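Local coordinates for protein Two-component system sensor histidine kinase (Bacteroides thetaiotaomicron, PDB 3OTT) that probably senses saccharides through this extracellular beta-propeller and beta-sandwich region and passes the signal on as a histidine kinase and DNA-binding transcription regulator, at residues 327-338 and 375-386. Numbering follows the deposited sequence.
Sequences YSLFRDSKGFYW and IRHIYEDKEQQL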
# COMPACT_ATOMS: atom_id res chain seq x y z
N TYR B 327 2.50 -15.91 13.65
CA TYR B 327 2.84 -16.99 14.57
C TYR B 327 1.73 -17.36 15.57
O TYR B 327 1.75 -18.46 16.15
CB TYR B 327 4.19 -16.74 15.30
CG TYR B 327 5.39 -16.69 14.34
CD1 TYR B 327 5.83 -17.84 13.64
CD2 TYR B 327 6.06 -15.50 14.11
CE1 TYR B 327 6.96 -17.79 12.77
CE2 TYR B 327 7.17 -15.44 13.22
CZ TYR B 327 7.62 -16.59 12.58
OH TYR B 327 8.71 -16.50 11.72
N SER B 328 0.79 -16.46 15.77
CA SER B 328 -0.34 -16.68 16.68
C SER B 328 -1.58 -16.09 16.05
O SER B 328 -1.63 -14.91 15.67
CB SER B 328 -0.13 -16.01 18.02
OG SER B 328 1.11 -16.37 18.55
N LEU B 329 -2.57 -16.97 15.92
CA LEU B 329 -3.91 -16.62 15.50
C LEU B 329 -4.82 -17.00 16.66
O LEU B 329 -4.60 -18.02 17.36
CB LEU B 329 -4.27 -17.41 14.26
CG LEU B 329 -3.20 -17.43 13.16
CD1 LEU B 329 -3.57 -18.45 12.11
CD2 LEU B 329 -2.99 -16.04 12.51
N PHE B 330 -5.79 -16.12 16.91
CA PHE B 330 -6.72 -16.26 18.00
C PHE B 330 -7.95 -15.44 17.71
O PHE B 330 -7.88 -14.37 17.12
CB PHE B 330 -6.07 -15.82 19.31
CG PHE B 330 -6.86 -16.22 20.54
CD1 PHE B 330 -6.78 -17.52 21.05
CD2 PHE B 330 -7.70 -15.28 21.19
CE1 PHE B 330 -7.54 -17.89 22.20
CE2 PHE B 330 -8.47 -15.62 22.32
CZ PHE B 330 -8.41 -16.93 22.82
N ARG B 331 -9.10 -15.95 18.07
CA ARG B 331 -10.33 -15.17 18.01
C ARG B 331 -10.92 -15.16 19.44
O ARG B 331 -11.11 -16.22 20.04
CB ARG B 331 -11.32 -15.83 17.03
CG ARG B 331 -12.45 -14.92 16.61
CD ARG B 331 -13.61 -15.65 16.06
NE ARG B 331 -14.55 -14.71 15.47
CZ ARG B 331 -15.77 -15.07 15.08
NH1 ARG B 331 -16.14 -16.33 15.25
NH2 ARG B 331 -16.62 -14.19 14.54
N ASP B 332 -11.21 -13.98 19.99
CA ASP B 332 -11.65 -13.92 21.36
C ASP B 332 -13.15 -14.18 21.56
O ASP B 332 -13.92 -14.25 20.61
CB ASP B 332 -11.16 -12.65 22.06
CG ASP B 332 -11.82 -11.42 21.57
OD1 ASP B 332 -12.89 -11.51 20.92
OD2 ASP B 332 -11.25 -10.34 21.83
N SER B 333 -13.52 -14.31 22.83
CA SER B 333 -14.91 -14.49 23.23
C SER B 333 -15.83 -13.36 22.70
O SER B 333 -16.92 -13.66 22.34
CB SER B 333 -15.03 -14.74 24.74
OG SER B 333 -14.67 -13.57 25.47
N LYS B 334 -15.37 -12.10 22.58
CA LYS B 334 -16.16 -11.06 21.89
C LYS B 334 -16.16 -11.11 20.30
O LYS B 334 -16.85 -10.31 19.66
CB LYS B 334 -15.76 -9.64 22.30
CG LYS B 334 -15.70 -9.30 23.79
CD LYS B 334 -14.57 -8.26 24.04
CE LYS B 334 -14.70 -7.54 25.39
NZ LYS B 334 -14.47 -8.46 26.53
N GLY B 335 -15.41 -12.02 19.68
CA GLY B 335 -15.43 -12.18 18.24
C GLY B 335 -14.34 -11.45 17.49
O GLY B 335 -14.24 -11.58 16.26
N PHE B 336 -13.48 -10.73 18.20
CA PHE B 336 -12.35 -10.07 17.55
C PHE B 336 -11.34 -11.12 17.11
O PHE B 336 -11.05 -12.04 17.86
CB PHE B 336 -11.65 -9.05 18.46
CG PHE B 336 -12.47 -7.80 18.76
CD1 PHE B 336 -12.58 -6.78 17.81
CD2 PHE B 336 -13.12 -7.64 20.00
CE1 PHE B 336 -13.35 -5.60 18.09
CE2 PHE B 336 -13.87 -6.47 20.30
CZ PHE B 336 -13.99 -5.46 19.34
N TYR B 337 -10.78 -10.96 15.92
CA TYR B 337 -9.67 -11.80 15.53
C TYR B 337 -8.41 -11.10 15.94
O TYR B 337 -8.35 -9.89 15.90
CB TYR B 337 -9.68 -12.00 14.01
CG TYR B 337 -10.88 -12.75 13.53
CD1 TYR B 337 -12.08 -12.10 13.24
CD2 TYR B 337 -10.80 -14.13 13.33
CE1 TYR B 337 -13.20 -12.84 12.76
CE2 TYR B 337 -11.86 -14.84 12.88
CZ TYR B 337 -13.05 -14.22 12.60
OH TYR B 337 -14.08 -15.02 12.14
N TRP B 338 -7.40 -11.89 16.34
CA TRP B 338 -6.12 -11.37 16.76
C TRP B 338 -5.05 -12.23 16.11
O TRP B 338 -4.81 -13.38 16.53
CB TRP B 338 -5.96 -11.49 18.26
CG TRP B 338 -6.85 -10.62 19.10
CD1 TRP B 338 -8.05 -10.96 19.68
CD2 TRP B 338 -6.58 -9.29 19.50
NE1 TRP B 338 -8.55 -9.90 20.39
CE2 TRP B 338 -7.67 -8.86 20.29
CE3 TRP B 338 -5.54 -8.39 19.23
CZ2 TRP B 338 -7.70 -7.59 20.89
CZ3 TRP B 338 -5.58 -7.16 19.77
CH2 TRP B 338 -6.65 -6.77 20.62
N ILE B 375 5.42 -11.28 18.71
CA ILE B 375 4.33 -11.85 19.46
C ILE B 375 4.61 -13.34 19.47
O ILE B 375 4.98 -13.92 18.41
CB ILE B 375 2.99 -11.65 18.69
CG1 ILE B 375 2.76 -10.16 18.33
CG2 ILE B 375 1.83 -12.20 19.55
CD1 ILE B 375 2.93 -9.26 19.47
N ARG B 376 4.45 -13.96 20.63
CA ARG B 376 4.74 -15.40 20.78
C ARG B 376 3.50 -16.20 21.23
O ARG B 376 3.42 -17.39 21.00
CB ARG B 376 5.95 -15.63 21.69
CG ARG B 376 7.09 -14.63 21.47
CD ARG B 376 8.45 -15.05 21.92
NE ARG B 376 8.89 -16.01 20.99
CZ ARG B 376 9.97 -15.99 20.20
NH1 ARG B 376 10.90 -15.02 20.17
NH2 ARG B 376 10.08 -17.06 19.44
N HIS B 377 2.49 -15.54 21.78
CA HIS B 377 1.31 -16.25 22.22
C HIS B 377 0.20 -15.29 22.58
O HIS B 377 0.47 -14.20 23.10
CB HIS B 377 1.58 -17.21 23.38
CG HIS B 377 0.52 -18.26 23.53
ND1 HIS B 377 -0.10 -18.54 24.74
CD2 HIS B 377 -0.08 -19.07 22.62
CE1 HIS B 377 -0.99 -19.50 24.57
NE2 HIS B 377 -0.99 -19.84 23.29
N ILE B 378 -1.01 -15.67 22.20
CA ILE B 378 -2.22 -14.94 22.52
C ILE B 378 -3.17 -15.87 23.32
O ILE B 378 -3.42 -17.02 22.91
CB ILE B 378 -2.91 -14.42 21.23
CG1 ILE B 378 -1.89 -13.74 20.33
CG2 ILE B 378 -4.09 -13.46 21.58
CD1 ILE B 378 -2.41 -13.48 18.83
N TYR B 379 -3.72 -15.37 24.43
CA TYR B 379 -4.49 -16.15 25.34
C TYR B 379 -5.63 -15.34 25.97
O TYR B 379 -5.48 -14.18 26.38
CB TYR B 379 -3.57 -16.66 26.42
CG TYR B 379 -4.24 -17.40 27.56
CD1 TYR B 379 -4.77 -18.69 27.36
CD2 TYR B 379 -4.33 -16.83 28.80
CE1 TYR B 379 -5.39 -19.38 28.38
CE2 TYR B 379 -4.95 -17.51 29.85
CZ TYR B 379 -5.47 -18.79 29.62
OH TYR B 379 -6.05 -19.47 30.64
N GLU B 380 -6.79 -15.96 26.07
CA GLU B 380 -7.88 -15.34 26.82
C GLU B 380 -8.10 -16.09 28.13
O GLU B 380 -8.25 -17.31 28.11
CB GLU B 380 -9.18 -15.37 25.97
CG GLU B 380 -10.24 -14.53 26.58
CD GLU B 380 -11.56 -14.47 25.80
OE1 GLU B 380 -11.64 -14.68 24.56
OE2 GLU B 380 -12.54 -14.14 26.46
N ASP B 381 -8.11 -15.38 29.25
CA ASP B 381 -8.23 -16.06 30.57
C ASP B 381 -9.66 -16.42 30.99
O ASP B 381 -10.60 -16.34 30.15
CB ASP B 381 -7.52 -15.32 31.70
CG ASP B 381 -8.19 -13.99 32.08
OD1 ASP B 381 -9.40 -13.78 31.79
OD2 ASP B 381 -7.49 -13.13 32.69
N LYS B 382 -9.84 -16.77 32.27
CA LYS B 382 -11.12 -17.28 32.79
C LYS B 382 -12.10 -16.16 32.96
O LYS B 382 -13.29 -16.42 33.07
CB LYS B 382 -10.98 -17.97 34.18
CG LYS B 382 -9.87 -19.01 34.32
CD LYS B 382 -10.05 -20.19 33.37
CE LYS B 382 -9.13 -21.34 33.83
NZ LYS B 382 -9.06 -22.35 32.79
N GLU B 383 -11.63 -14.92 33.04
CA GLU B 383 -12.56 -13.81 33.21
C GLU B 383 -12.66 -13.03 31.91
O GLU B 383 -13.03 -11.87 31.90
CB GLU B 383 -12.14 -12.93 34.37
CG GLU B 383 -12.28 -13.64 35.75
CD GLU B 383 -11.65 -12.84 36.91
OE1 GLU B 383 -10.42 -12.54 36.85
OE2 GLU B 383 -12.39 -12.52 37.90
N GLN B 384 -12.29 -13.68 30.80
CA GLN B 384 -12.35 -13.04 29.49
C GLN B 384 -11.33 -11.86 29.30
O GLN B 384 -11.53 -10.98 28.49
CB GLN B 384 -13.81 -12.63 29.11
CG GLN B 384 -14.79 -13.86 29.02
CD GLN B 384 -15.30 -14.31 30.43
OE1 GLN B 384 -15.81 -13.51 31.18
NE2 GLN B 384 -15.10 -15.57 30.78
N GLN B 385 -10.22 -11.88 30.02
CA GLN B 385 -9.21 -10.87 29.79
C GLN B 385 -8.19 -11.42 28.75
O GLN B 385 -7.77 -12.58 28.81
CB GLN B 385 -8.51 -10.52 31.10
CG GLN B 385 -9.37 -9.89 32.24
CD GLN B 385 -9.70 -8.44 31.97
OE1 GLN B 385 -8.81 -7.62 31.71
NE2 GLN B 385 -10.99 -8.11 31.97
N LEU B 386 -7.78 -10.57 27.83
CA LEU B 386 -6.93 -10.95 26.74
C LEU B 386 -5.44 -10.72 27.14
O LEU B 386 -5.07 -9.59 27.45
CB LEU B 386 -7.29 -10.09 25.53
CG LEU B 386 -6.85 -10.58 24.13
CD1 LEU B 386 -5.45 -10.28 23.88
CD2 LEU B 386 -7.08 -12.07 23.91
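Leu386 lies over one face of the Trp338 indole, CG 4.1 Å above the plane and offset toward the rim, while the carboxylate of Asp332 meets the ring edge in plane. There Trp338 NE1 gives a nearly straight hydrogen bond to Asp332 OD2, an oxygen it approaches from above the carboxylate plane and which also pairs with Tyr399. The Phe330 ring meets its neighbours obliquely: CZ comes 3.6 Å from Glu380 CB, CE2 4.1 Å from Leu386 CD2, and its plane stands 74° from the Glu380 carboxylate. Further along, Ile378 puts CG2 against Phe330 CB and reaches with CD1 to Ser328 CB (3.5 Å) and the carbonyl of Trp338. Strands 327-331 and 375-380, nearly parallel, begin successive four-stranded blades of the beta-propeller. With CG anti to the backbone N (chi1 -169°) and the chain extended beyond, Glu380 stretches past the phenyl ring to the turn 332-335. Its OE1 takes the Ser333 N-H on the syn lone pair (2.6 Å, 164°), and OE2 accepts from Ser333 OG, at a modelled 2.4 Å too short to be trusted exactly. With an alanine here instead of Glu380, Ser333 N and OG would probably be left without their partner across the contact. Apolar packing of Ile378, Phe330 and Leu386 thus gives way, where the turn reaches solvent, to one carboxylate tying the end of strand 375-380 to the neighbouring blade.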